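PDB 5EPA: SnoK from Streptomyces nogalater, which acts as a non-heme iron, 2-oxoglutarate-dependent carbocyclase in the biosynthesis of nogalamycin. Local coordinates for residues V78-Q83 with S116-V121; I152-V157 with V232-G237; A108-R113 with L144-T149; T20-L25 with H97-G102. All blocks are in the same frame, centred on the assembly; numbering follows the deposited sequence.

Interaction 1: residues V78-Q83 with S116-V121; sequences VHYVAQ and SSDILV. With AKG (2-oxoglutaric acid), chain H.
Leu120 and Val78 touch diagonally across adjacent antiparallel strands of the large sheet of the cupin-type double-stranded beta-helix, walling one side of the 2-oxoglutarate pocket; Leu120 itself pairs with Tyr80, without backbone hydrogen bonds. From the backbone outward, Leu120 CB lies 4.1 Å from Val78 CG1 and also faces the distal carboxylate of the ligand. Beyond CG the chain forks: CD2 turns back to Val78 CG1, while CD1 runs along the ligand, 3.9 Å from its O3. In Val78, with chi1 at -176°, CG1 stands anti to the backbone N, 3.5 Å from Val121 O, and meets Leu120, which leaves CG2 to reach ligand O4 at 3.6 Å. Backbone pairing fixes the register: His79 and Val121 exchange N-H...O bonds of 2.9 Å in both directions, and Val81 O accepts from Ile119 N. The reverse bond, Val81 N to Ile119 O, is weak. Val81 and Ile119 pack on the opposite face, against helix 47-64. Where the strands part, a water joins the segments: it accepts weakly from Gln83 N, binds Ser116 OG and donates to Asp118 OD1 at 2.8 Å, whereas Asp118 OD2 lies 3.4 Å from Ala82 CA.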
loop_
_atom_site.group_PDB
_atom_site.type_symbol
_atom_site.label_atom_id
_atom_site.label_comp_id
_atom_site.label_asym_id
_atom_site.label_seq_id
_atom_site.Cartn_x
_atom_site.Cartn_y
_atom_site.Cartn_z
ATOM N N VAL A 78 -8.908 7.842 -6.161
ATOM C CA VAL A 78 -8.850 7.682 -4.717
ATOM C C VAL A 78 -8.730 9.041 -4.044
ATOM O O VAL A 78 -8.064 9.943 -4.567
ATOM C CB VAL A 78 -7.641 6.841 -4.313
ATOM C CG1 VAL A 78 -7.639 6.602 -2.825
ATOM C CG2 VAL A 78 -7.638 5.497 -4.990
ATOM N N HIS A 79 -9.428 9.227 -2.924
ATOM C CA HIS A 79 -9.177 10.406 -2.043
ATOM C C HIS A 79 -8.168 9.975 -1.021
ATOM O O HIS A 79 -8.349 8.912 -0.400
ATOM C CB HIS A 79 -10.415 10.897 -1.334
ATOM C CG HIS A 79 -11.280 11.753 -2.180
ATOM N ND1 HIS A 79 -12.645 11.608 -2.225
ATOM C CD2 HIS A 79 -10.983 12.756 -3.036
ATOM C CE1 HIS A 79 -13.159 12.484 -3.077
ATOM N NE2 HIS A 79 -12.167 13.209 -3.566
ATOM N N TYR A 80 -7.111 10.766 -0.827
ATOM C CA TYR A 80 -6.078 10.344 0.092
ATOM C C TYR A 80 -5.532 11.443 0.990
ATOM O O TYR A 80 -5.692 12.622 0.717
ATOM C CB TYR A 80 -4.924 9.684 -0.667
ATOM C CG TYR A 80 -4.077 10.636 -1.471
ATOM C CD1 TYR A 80 -4.391 10.943 -2.766
ATOM C CD2 TYR A 80 -2.901 11.169 -0.942
ATOM C CE1 TYR A 80 -3.584 11.795 -3.532
ATOM C CE2 TYR A 80 -2.090 12.024 -1.702
ATOM C CZ TYR A 80 -2.450 12.333 -2.995
ATOM O OH TYR A 80 -1.676 13.163 -3.738
ATOM N N VAL A 81 -4.891 11.008 2.073
ATOM C CA VAL A 81 -4.019 11.852 2.881
ATOM C C VAL A 81 -2.689 11.140 2.996
ATOM O O VAL A 81 -2.644 10.004 3.440
ATOM C CB VAL A 81 -4.553 12.091 4.273
ATOM C CG1 VAL A 81 -3.546 12.923 5.106
ATOM C CG2 VAL A 81 -5.877 12.809 4.203
ATOM N N ALA A 82 -1.615 11.786 2.537
ATOM C CA ALA A 82 -0.278 11.179 2.538
ATOM C C ALA A 82 0.434 11.439 3.887
ATOM O O ALA A 82 0.041 12.304 4.646
ATOM C CB ALA A 82 0.538 11.754 1.410
ATOM N N GLN A 83 1.452 10.622 4.180
ATOM C CA GLN A 83 2.167 10.660 5.475
ATOM C C GLN A 83 1.174 10.664 6.632
ATOM O O GLN A 83 1.348 11.356 7.639
ATOM C CB GLN A 83 3.063 11.888 5.573
ATOM C CG GLN A 83 4.324 11.808 4.727
ATOM C CD GLN A 83 4.045 11.895 3.240
ATOM O OE1 GLN A 83 4.370 10.977 2.480
ATOM N NE2 GLN A 83 3.439 12.988 2.810
ATOM N N SER A 116 5.990 5.435 4.949
ATOM C CA SER A 116 4.855 6.348 4.928
ATOM C C SER A 116 3.587 5.550 5.107
ATOM O O SER A 116 3.602 4.304 5.137
ATOM C CB SER A 116 4.769 7.100 3.599
ATOM O OG SER A 116 3.859 8.171 3.682
ATOM N N SER A 117 2.479 6.269 5.225
ATOM C CA SER A 117 1.175 5.648 5.110
ATOM C C SER A 117 0.214 6.592 4.437
ATOM O O SER A 117 0.444 7.817 4.421
ATOM C CB SER A 117 0.663 5.198 6.482
ATOM O OG SER A 117 0.064 6.240 7.225
ATOM N N ASP A 118 -0.875 6.034 3.937
ATOM C CA ASP A 118 -1.904 6.837 3.321
ATOM C C ASP A 118 -3.286 6.407 3.771
ATOM O O ASP A 118 -3.564 5.213 3.881
ATOM C CB ASP A 118 -1.891 6.680 1.809
ATOM C CG ASP A 118 -0.697 7.330 1.168
ATOM O OD1 ASP A 118 0.394 6.737 1.211
ATOM O OD2 ASP A 118 -0.850 8.430 0.590
ATOM N N ILE A 119 -4.158 7.380 3.979
ATOM C CA ILE A 119 -5.563 7.095 4.087
ATOM C C ILE A 119 -6.076 6.980 2.662
ATOM O O ILE A 119 -5.801 7.844 1.820
ATOM C CB ILE A 119 -6.270 8.198 4.830
ATOM C CG1 ILE A 119 -5.931 8.146 6.323
ATOM C CG2 ILE A 119 -7.774 8.043 4.670
ATOM C CD1 ILE A 119 -6.223 9.458 7.034
ATOM N N LEU A 120 -6.791 5.892 2.360
ATOM C CA LEU A 120 -7.184 5.577 0.954
ATOM C C LEU A 120 -8.676 5.310 0.831
ATOM O O LEU A 120 -9.168 4.215 1.144
ATOM C CB LEU A 120 -6.412 4.358 0.440
ATOM C CG LEU A 120 -4.888 4.498 0.409
ATOM C CD1 LEU A 120 -4.293 3.087 0.387
ATOM C CD2 LEU A 120 -4.394 5.333 -0.757
ATOM N N VAL A 121 -9.397 6.336 0.394
ATOM C CA VAL A 121 -10.875 6.342 0.432
ATOM C C VAL A 121 -11.431 6.311 -0.967
ATOM O O VAL A 121 -10.931 7.029 -1.848
ATOM C CB VAL A 121 -11.409 7.603 1.147
ATOM C CG1 VAL A 121 -12.885 7.823 0.878
ATOM C CG2 VAL A 121 -11.221 7.481 2.648
HETATM C C1 AKG H . -1.473 0.573 -2.826
HETATM O O1 AKG H . -1.772 0.336 -1.628
HETATM O O2 AKG H . -0.322 0.504 -3.333
HETATM C C2 AKG H . -2.513 1.002 -3.758
HETATM O O5 AKG H . -2.114 1.195 -4.896
HETATM C C3 AKG H . -3.943 1.175 -3.312
HETATM C C4 AKG H . -4.899 1.828 -4.315
HETATM C C5 AKG H . -6.328 1.870 -3.744
HETATM O O3 AKG H . -6.549 1.832 -2.490
HETATM O O4 AKG H . -7.293 1.947 -4.509
HETATM O O HOH W 1 2.325 8.678 1.541
#

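Interaction 2: residues I152-V157 with V232-G237; sequences IALTDV and VRMAHG. With AKG (2-oxoglutaric acid), chain H.
Two torsions, one in Thr155 just past its strand and one in Arg233, let this contact serve both backbone and ligand. In Thr155, a chi1 of 59° sets OG1 between the backbone N and the carbonyl carbon, where it accepts from Met234 N at 3.1 Å in a nearly straight bond (167° at the hydrogen) and so continues the pairing after the backbone of 152-157 has left strand geometry. The same hydroxyl donates to Asp156 O from above the carbonyl plane, which helps hold it in place. Arg233 starts extended and bends at chi3, 92°, swinging its guanidinium to the ligand. Its edge meets the distal carboxylate of 2-oxoglutarate: NH2 donates to O3 at 2.6 Å and NH1 to O4 at 3.1 Å. Two backbone carbonyls, Leu120 O and Gly162 O, take further N-H groups and help fix the rotation of the guanidinium. Lower down the arginine, Val157 packs obliquely across the stem, with CG1 4.0 Å from Arg233 CD. Ile152 and His236 form an antiparallel hydrogen-bonded pair, and Leu154 N binds Met234 O at 2.9 Å. A strand-borne arginine gripping the distal carboxylate is characteristic of the cosubstrate site in 2-oxoglutarate-dependent oxygenases.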
loop_
_atom_site.group_PDB
_atom_site.type_symbol
_atom_site.label_atom_id
_atom_site.label_comp_id
_atom_site.label_asym_id
_atom_site.label_seq_id
_atom_site.Cartn_x
_atom_site.Cartn_y
_atom_site.Cartn_z
ATOM N N ILE A 152 -4.616 -2.172 4.648
ATOM C CA ILE A 152 -5.415 -2.527 5.797
ATOM C C ILE A 152 -6.844 -2.100 5.529
ATOM O O ILE A 152 -7.102 -0.928 5.310
ATOM C CB ILE A 152 -4.884 -1.793 7.050
ATOM C CG1 ILE A 152 -3.413 -2.119 7.277
ATOM C CG2 ILE A 152 -5.674 -2.199 8.290
ATOM C CD1 ILE A 152 -2.699 -1.079 8.087
ATOM N N ALA A 153 -7.777 -3.017 5.607
ATOM C CA ALA A 153 -9.185 -2.672 5.387
ATOM C C ALA A 153 -9.830 -2.149 6.650
ATOM O O ALA A 153 -9.790 -2.820 7.677
ATOM C CB ALA A 153 -9.952 -3.890 4.930
ATOM N N LEU A 154 -10.391 -0.943 6.575
ATOM C CA LEU A 154 -11.094 -0.343 7.700
ATOM C C LEU A 154 -12.605 -0.261 7.471
ATOM O O LEU A 154 -13.347 0.194 8.320
ATOM C CB LEU A 154 -10.502 1.023 8.054
ATOM C CG LEU A 154 -9.043 0.978 8.547
ATOM C CD1 LEU A 154 -8.528 2.384 8.846
ATOM C CD2 LEU A 154 -8.862 0.118 9.776
ATOM N N THR A 155 -13.024 -0.720 6.312
ATOM C CA THR A 155 -14.407 -1.079 6.049
ATOM C C THR A 155 -14.382 -2.462 5.421
ATOM O O THR A 155 -13.351 -2.892 4.909
ATOM C CB THR A 155 -15.063 -0.122 5.038
ATOM O OG1 THR A 155 -14.349 -0.130 3.795
ATOM C CG2 THR A 155 -15.064 1.301 5.582
ATOM N N ASP A 156 -15.513 -3.144 5.397
ATOM C CA ASP A 156 -15.648 -4.300 4.490
ATOM C C ASP A 156 -15.371 -3.873 3.039
ATOM O O ASP A 156 -15.707 -2.751 2.635
ATOM C CB ASP A 156 -17.053 -4.912 4.547
ATOM C CG ASP A 156 -17.275 -5.746 5.760
ATOM O OD1 ASP A 156 -16.324 -6.056 6.491
ATOM O OD2 ASP A 156 -18.432 -6.080 6.030
ATOM N N VAL A 157 -14.788 -4.780 2.256
ATOM C CA VAL A 157 -14.506 -4.487 0.827
ATOM C C VAL A 157 -14.867 -5.643 -0.106
ATOM O O VAL A 157 -13.998 -6.383 -0.573
ATOM C CB VAL A 157 -13.049 -4.078 0.613
ATOM C CG1 VAL A 157 -12.899 -3.438 -0.745
ATOM C CG2 VAL A 157 -12.594 -3.075 1.657
ATOM N N VAL A 232 -19.052 3.927 1.384
ATOM C CA VAL A 232 -17.693 4.354 1.314
ATOM C C VAL A 232 -16.750 3.161 1.522
ATOM O O VAL A 232 -16.987 2.310 2.359
ATOM C CB VAL A 232 -17.394 5.434 2.411
ATOM C CG1 VAL A 232 -15.913 5.778 2.376
ATOM C CG2 VAL A 232 -18.170 6.713 2.188
ATOM N N ARG A 233 -15.650 3.155 0.802
ATOM C CA ARG A 233 -14.538 2.224 1.106
ATOM C C ARG A 233 -13.394 2.960 1.755
ATOM O O ARG A 233 -12.936 3.970 1.228
ATOM C CB ARG A 233 -13.964 1.610 -0.170
ATOM C CG ARG A 233 -12.872 0.627 0.123
ATOM C CD ARG A 233 -11.916 0.475 -1.044
ATOM N NE ARG A 233 -10.814 1.391 -0.905
ATOM C CZ ARG A 233 -9.810 1.540 -1.763
ATOM N NH1 ARG A 233 -9.699 0.840 -2.906
ATOM N NH2 ARG A 233 -8.898 2.446 -1.467
ATOM N N MET A 234 -12.879 2.451 2.860
ATOM C CA MET A 234 -11.669 3.044 3.439
ATOM C C MET A 234 -10.657 1.973 3.716
ATOM O O MET A 234 -10.915 1.049 4.473
ATOM C CB MET A 234 -11.935 3.823 4.731
ATOM C CG MET A 234 -10.646 4.428 5.291
ATOM S SD MET A 234 -10.696 5.262 6.915
ATOM C CE MET A 234 -11.847 6.581 6.575
ATOM N N ALA A 235 -9.473 2.141 3.132
ATOM C CA ALA A 235 -8.322 1.377 3.560
ATOM C C ALA A 235 -7.224 2.313 4.080
ATOM O O ALA A 235 -7.262 3.532 3.862
ATOM C CB ALA A 235 -7.790 0.530 2.416
ATOM N N HIS A 236 -6.227 1.712 4.732
ATOM C CA HIS A 236 -5.031 2.413 5.141
ATOM C C HIS A 236 -3.839 1.659 4.598
ATOM O O HIS A 236 -3.613 0.512 4.949
ATOM C CB HIS A 236 -4.923 2.518 6.664
ATOM C CG HIS A 236 -4.058 3.646 7.128
ATOM N ND1 HIS A 236 -4.557 4.892 7.404
ATOM C CD2 HIS A 236 -2.719 3.743 7.264
ATOM C CE1 HIS A 236 -3.572 5.710 7.722
ATOM N NE2 HIS A 236 -2.442 5.032 7.657
ATOM N N GLY A 237 -3.065 2.309 3.736
ATOM C CA GLY A 237 -1.934 1.671 3.104
ATOM C C GLY A 237 -0.676 2.061 3.838
ATOM O O GLY A 237 -0.389 3.230 3.979
HETATM C C1 AKG H . -1.473 0.573 -2.826
HETATM O O1 AKG H . -1.772 0.336 -1.628
HETATM O O2 AKG H . -0.322 0.504 -3.333
HETATM C C2 AKG H . -2.513 1.002 -3.758
HETATM O O5 AKG H . -2.114 1.195 -4.896
HETATM C C3 AKG H . -3.943 1.175 -3.312
HETATM C C4 AKG H . -4.899 1.828 -4.315
HETATM C C5 AKG H . -6.328 1.870 -3.744
HETATM O O3 AKG H . -6.549 1.832 -2.490
HETATM O O4 AKG H . -7.293 1.947 -4.509
#

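Interaction 3: residues A108-R113 with L144-T149; sequences AGAPLR and LSATLT
Leu112 and Leu148 meet with their side chains crossed at about a right angle, Leu112 CD1 lying 4.0 Å from Leu148 CD2. The second methyl of Leu112, CD2, is almost as near that same carbon, so one methyl of Leu148 rests against the forked end of its partner. In Leu148, a chi1 of 80° places CG between the backbone N and the carbonyl carbon, and from there CD2 reaches Leu112 and Ala108. Leu148 CD2 is thus shared, since Ala108 CB approaches it to 4.1 Å and thereby joins the last turn of helix 98-108 to the cluster. Nearer the surface the partners shrink to single methyls. Ala146 CB lies 4.1 Å from Ala108 CB and 3.8 Å from Ala108 O, and Ala110 CB lies 4.3 Å from Ala146 CB. No hydrogen bond links the two segments, so apolar contact carries the join. Between the starts of strands 112-122 and 148-153 runs strand 233-242, to which both are paired; Tyr240 bonds to Leu148 through the backbone and touches the Leu112 side chain. The arrangement is an apolar cluster where a helix packs on the major antiparallel sheet of the double-stranded beta-helix fold.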
loop_
_atom_site.group_PDB
_atom_site.type_symbol
_atom_site.label_atom_id
_atom_site.label_comp_id
_atom_site.label_asym_id
_atom_site.label_seq_id
_atom_site.Cartn_x
_atom_site.Cartn_y
_atom_site.Cartn_z
ATOM N N ALA A 108 8.602 -10.189 4.648
ATOM C CA ALA A 108 9.708 -9.569 3.934
ATOM C C ALA A 108 10.982 -10.332 4.066
ATOM O O ALA A 108 11.796 -10.366 3.165
ATOM C CB ALA A 108 9.925 -8.167 4.438
ATOM N N GLY A 109 11.186 -10.917 5.220
ATOM C CA GLY A 109 12.418 -11.681 5.500
ATOM C C GLY A 109 13.643 -10.810 5.677
ATOM O O GLY A 109 14.762 -11.307 5.661
ATOM N N ALA A 110 13.428 -9.523 5.917
ATOM C CA ALA A 110 14.541 -8.574 6.079
ATOM C C ALA A 110 14.092 -7.372 6.921
ATOM O O ALA A 110 12.907 -7.124 7.037
ATOM C CB ALA A 110 15.026 -8.101 4.722
ATOM N N PRO A 111 15.047 -6.627 7.522
ATOM C CA PRO A 111 14.662 -5.513 8.382
ATOM C C PRO A 111 13.933 -4.410 7.608
ATOM O O PRO A 111 14.273 -4.125 6.462
ATOM C CB PRO A 111 15.999 -5.001 8.957
ATOM C CG PRO A 111 16.971 -6.121 8.735
ATOM C CD PRO A 111 16.508 -6.771 7.443
ATOM N N LEU A 112 12.941 -3.821 8.261
ATOM C CA LEU A 112 12.108 -2.817 7.661
ATOM C C LEU A 112 12.028 -1.547 8.477
ATOM O O LEU A 112 12.266 -1.549 9.687
ATOM C CB LEU A 112 10.704 -3.336 7.518
ATOM C CG LEU A 112 10.494 -4.601 6.686
ATOM C CD1 LEU A 112 9.084 -5.103 6.900
ATOM C CD2 LEU A 112 10.755 -4.368 5.206
ATOM N N ARG A 113 11.657 -0.474 7.783
ATOM C CA ARG A 113 11.257 0.776 8.416
ATOM C C ARG A 113 9.923 1.190 7.836
ATOM O O ARG A 113 9.607 0.860 6.715
ATOM C CB ARG A 113 12.245 1.912 8.119
ATOM C CG ARG A 113 13.570 1.877 8.850
ATOM C CD ARG A 113 14.494 2.955 8.314
ATOM N NE ARG A 113 15.797 2.865 8.950
ATOM C CZ ARG A 113 16.078 3.331 10.169
ATOM N NH1 ARG A 113 15.126 3.910 10.924
ATOM N NH2 ARG A 113 17.309 3.199 10.659
ATOM N N LEU A 144 15.779 -0.775 -3.409
ATOM C CA LEU A 144 14.631 -1.606 -2.985
ATOM C C LEU A 144 14.798 -3.047 -3.293
ATOM O O LEU A 144 15.198 -3.442 -4.399
ATOM C CB LEU A 144 13.200 -1.162 -3.357
ATOM C CG LEU A 144 13.026 0.332 -3.131
ATOM C CD1 LEU A 144 11.606 0.744 -3.438
ATOM C CD2 LEU A 144 13.405 0.707 -1.706
ATOM N N SER A 145 14.416 -3.829 -2.296
ATOM C CA SER A 145 14.543 -5.243 -2.369
ATOM C C SER A 145 13.302 -5.913 -1.783
ATOM O O SER A 145 12.573 -6.587 -2.501
ATOM C CB SER A 145 15.810 -5.625 -1.634
ATOM O OG SER A 145 16.003 -7.014 -1.659
ATOM N N ALA A 146 13.060 -5.720 -0.496
ATOM C CA ALA A 146 11.981 -6.414 0.181
ATOM C C ALA A 146 10.851 -5.489 0.544
ATOM O O ALA A 146 9.939 -5.877 1.252
ATOM C CB ALA A 146 12.522 -7.094 1.422
ATOM N N THR A 147 10.924 -4.240 0.098
ATOM C CA THR A 147 9.880 -3.279 0.379
ATOM C C THR A 147 8.498 -3.845 0.003
ATOM O O THR A 147 8.308 -4.387 -1.104
ATOM C CB THR A 147 10.141 -1.954 -0.340
ATOM O OG1 THR A 147 11.302 -1.345 0.200
ATOM C CG2 THR A 147 8.997 -0.971 -0.190
ATOM N N LEU A 148 7.537 -3.635 0.897
ATOM C CA LEU A 148 6.162 -4.096 0.718
ATOM C C LEU A 148 5.149 -3.186 1.408
ATOM O O LEU A 148 5.498 -2.349 2.246
ATOM C CB LEU A 148 5.997 -5.506 1.247
ATOM C CG LEU A 148 5.831 -5.738 2.736
ATOM C CD1 LEU A 148 5.547 -7.199 3.006
ATOM C CD2 LEU A 148 7.078 -5.368 3.462
ATOM N N THR A 149 3.883 -3.350 1.016
ATOM C CA THR A 149 2.792 -2.515 1.498
ATOM C C THR A 149 1.754 -3.374 2.199
ATOM O O THR A 149 1.432 -4.466 1.719
ATOM C CB THR A 149 2.089 -1.805 0.348
ATOM O OG1 THR A 149 2.967 -0.870 -0.302
ATOM C CG2 THR A 149 0.845 -1.061 0.828
#

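Interaction 4: residues T20-L25 with H97-G102; sequences TTAENL and HPEISG
An ST motif at Thr21, on the surface ahead of helix 27-36, presents Thr21 and Ala22 to the carboxylate of Glu99 in the first turn of helix 98-108. Ala22 N donates to Glu99 OE1 at 3.0 Å, nearly straight at 169°, and reaches the oxygen on its anti side, 33° out of the carboxylate plane. A water that binds Glu23 N also donates to OE1, at 2.6 Å, so two donors grip this one atom. The glutamate chain is bent at chi2, -50°, which brings the carboxylate back alongside Thr21; OE1 lies 3.5 Å from Thr21 CB, and the two side chains point the same way. Thr21 and Asn24 exchange reciprocal side-chain-to-backbone bonds: Asn24 N donates to Thr21 OG1 at 3.0 Å, and Thr21 N to Asn24 OD1 at 2.9 Å. The partner helix has its own cap, with His97 at the N-cap position and ND1 accepting weakly from Ile100 N. His97 O takes both Ser101 N and Ser101 OG, from opposite faces of its plane. At Gly102, whose N bonds to Pro98 O one turn back, there is no side chain, and Ala22 CB lies 3.7 Å from Gly102 C. Arg106, farther along the same helix, donates to Ala22 O.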
loop_
_atom_site.group_PDB
_atom_site.type_symbol
_atom_site.label_atom_id
_atom_site.label_comp_id
_atom_site.label_asym_id
_atom_site.label_seq_id
_atom_site.Cartn_x
_atom_site.Cartn_y
_atom_site.Cartn_z
ATOM N N THR A 20 -5.301 -13.636 13.215
ATOM C CA THR A 20 -3.958 -13.955 12.749
ATOM C C THR A 20 -2.952 -12.968 13.368
ATOM O O THR A 20 -3.150 -11.755 13.323
ATOM C CB THR A 20 -3.822 -13.901 11.227
ATOM O OG1 THR A 20 -4.894 -14.627 10.616
ATOM C CG2 THR A 20 -2.505 -14.513 10.814
ATOM N N THR A 21 -1.883 -13.506 13.929
ATOM C CA THR A 21 -0.872 -12.719 14.610
ATOM C C THR A 21 0.476 -12.992 13.942
ATOM O O THR A 21 0.609 -13.955 13.184
ATOM C CB THR A 21 -0.726 -13.137 16.082
ATOM O OG1 THR A 21 -0.327 -14.517 16.138
ATOM C CG2 THR A 21 -2.023 -12.950 16.860
ATOM N N ALA A 22 1.486 -12.206 14.293
ATOM C CA ALA A 22 2.832 -12.468 13.799
ATOM C C ALA A 22 3.348 -13.831 14.229
ATOM O O ALA A 22 4.104 -14.477 13.522
ATOM C CB ALA A 22 3.792 -11.397 14.279
ATOM N N GLU A 23 2.952 -14.259 15.416
ATOM C CA GLU A 23 3.439 -15.500 15.997
ATOM C C GLU A 23 2.807 -16.718 15.314
ATOM O O GLU A 23 3.463 -17.729 15.150
ATOM C CB GLU A 23 3.138 -15.538 17.521
ATOM C CG GLU A 23 3.755 -16.709 18.281
ATOM C CD GLU A 23 2.846 -17.968 18.364
ATOM O OE1 GLU A 23 1.598 -17.916 18.199
ATOM O OE2 GLU A 23 3.399 -19.071 18.587
ATOM N N ASN A 24 1.513 -16.652 14.995
ATOM C CA ASN A 24 0.788 -17.848 14.491
ATOM C C ASN A 24 0.678 -17.870 12.963
ATOM O O ASN A 24 0.091 -18.760 12.386
ATOM C CB ASN A 24 -0.602 -18.006 15.175
ATOM C CG ASN A 24 -1.635 -16.987 14.697
ATOM O OD1 ASN A 24 -1.521 -16.396 13.629
ATOM N ND2 ASN A 24 -2.654 -16.783 15.492
ATOM N N LEU A 25 1.205 -16.837 12.325
ATOM C CA LEU A 25 1.245 -16.779 10.866
ATOM C C LEU A 25 1.860 -18.061 10.297
ATOM O O LEU A 25 2.938 -18.480 10.724
ATOM C CB LEU A 25 2.065 -15.565 10.445
ATOM C CG LEU A 25 2.285 -15.359 8.939
ATOM C CD1 LEU A 25 1.064 -14.764 8.264
ATOM C CD2 LEU A 25 3.487 -14.448 8.721
ATOM N N HIS A 97 1.794 -1.284 14.706
ATOM C CA HIS A 97 0.981 -2.307 15.329
ATOM C C HIS A 97 1.827 -3.572 15.404
ATOM O O HIS A 97 2.495 -3.923 14.423
ATOM C CB HIS A 97 -0.286 -2.559 14.504
ATOM C CG HIS A 97 -1.301 -3.413 15.188
ATOM N ND1 HIS A 97 -1.317 -4.781 15.074
ATOM C CD2 HIS A 97 -2.354 -3.090 15.984
ATOM C CE1 HIS A 97 -2.312 -5.269 15.796
ATOM N NE2 HIS A 97 -2.965 -4.263 16.350
ATOM N N PRO A 98 1.822 -4.266 16.561
ATOM C CA PRO A 98 2.712 -5.422 16.681
ATOM C C PRO A 98 2.400 -6.545 15.711
ATOM O O PRO A 98 3.311 -7.191 15.210
ATOM C CB PRO A 98 2.492 -5.898 18.115
ATOM C CG PRO A 98 1.913 -4.709 18.842
ATOM C CD PRO A 98 1.147 -3.938 17.833
ATOM N N GLU A 99 1.123 -6.793 15.446
ATOM C CA GLU A 99 0.786 -7.873 14.562
ATOM C C GLU A 99 0.978 -7.479 13.103
ATOM O O GLU A 99 1.589 -8.219 12.324
ATOM C CB GLU A 99 -0.634 -8.388 14.835
ATOM C CG GLU A 99 -0.933 -8.682 16.314
ATOM C CD GLU A 99 0.102 -9.550 17.025
ATOM O OE1 GLU A 99 1.027 -10.142 16.389
ATOM O OE2 GLU A 99 -0.018 -9.669 18.256
ATOM N N ILE A 100 0.475 -6.327 12.697
ATOM C CA ILE A 100 0.605 -5.925 11.306
ATOM C C ILE A 100 2.084 -5.823 10.916
ATOM O O ILE A 100 2.473 -6.301 9.862
ATOM C CB ILE A 100 -0.089 -4.577 11.019
ATOM C CG1 ILE A 100 -1.595 -4.672 11.270
ATOM C CG2 ILE A 100 0.181 -4.143 9.587
ATOM C CD1 ILE A 100 -2.307 -3.328 11.178
ATOM N N SER A 101 2.877 -5.101 11.729
ATOM C CA SER A 101 4.259 -4.809 11.377
ATOM C C SER A 101 5.092 -6.055 11.588
ATOM O O SER A 101 6.022 -6.317 10.842
ATOM C CB SER A 101 4.837 -3.598 12.166
ATOM O OG SER A 101 4.916 -3.857 13.540
ATOM N N GLY A 102 4.757 -6.843 12.589
ATOM C CA GLY A 102 5.464 -8.116 12.797
ATOM C C GLY A 102 5.235 -9.136 11.661
ATOM O O GLY A 102 6.139 -9.887 11.286
HETATM O O HOH W 2 2.322 -12.025 17.544
#

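Overall arrangement
From the N terminus, interaction 4 closes first, bringing 20-25 back to the start of helix 98-108 across 71 intervening residues. Interaction 1, joining strands 76-81 and 112-122, opens inside that loop and closes beyond it, so the two cross. Interaction 3 ties the end of helix 98-108 to the start of strand 148-153; it opens before interaction 1 has closed and crosses it in turn. Interaction 2 follows in series, pairing strands 148-153 and 233-242 across 74 residues; none of the four nests within another. Interactions 1 and 2 join through Ser117 OG and His236 NE2, and both touch 2-oxoglutarate. Ile152 CD1 packs on Ile100 CD1, linking interactions 2 and 4.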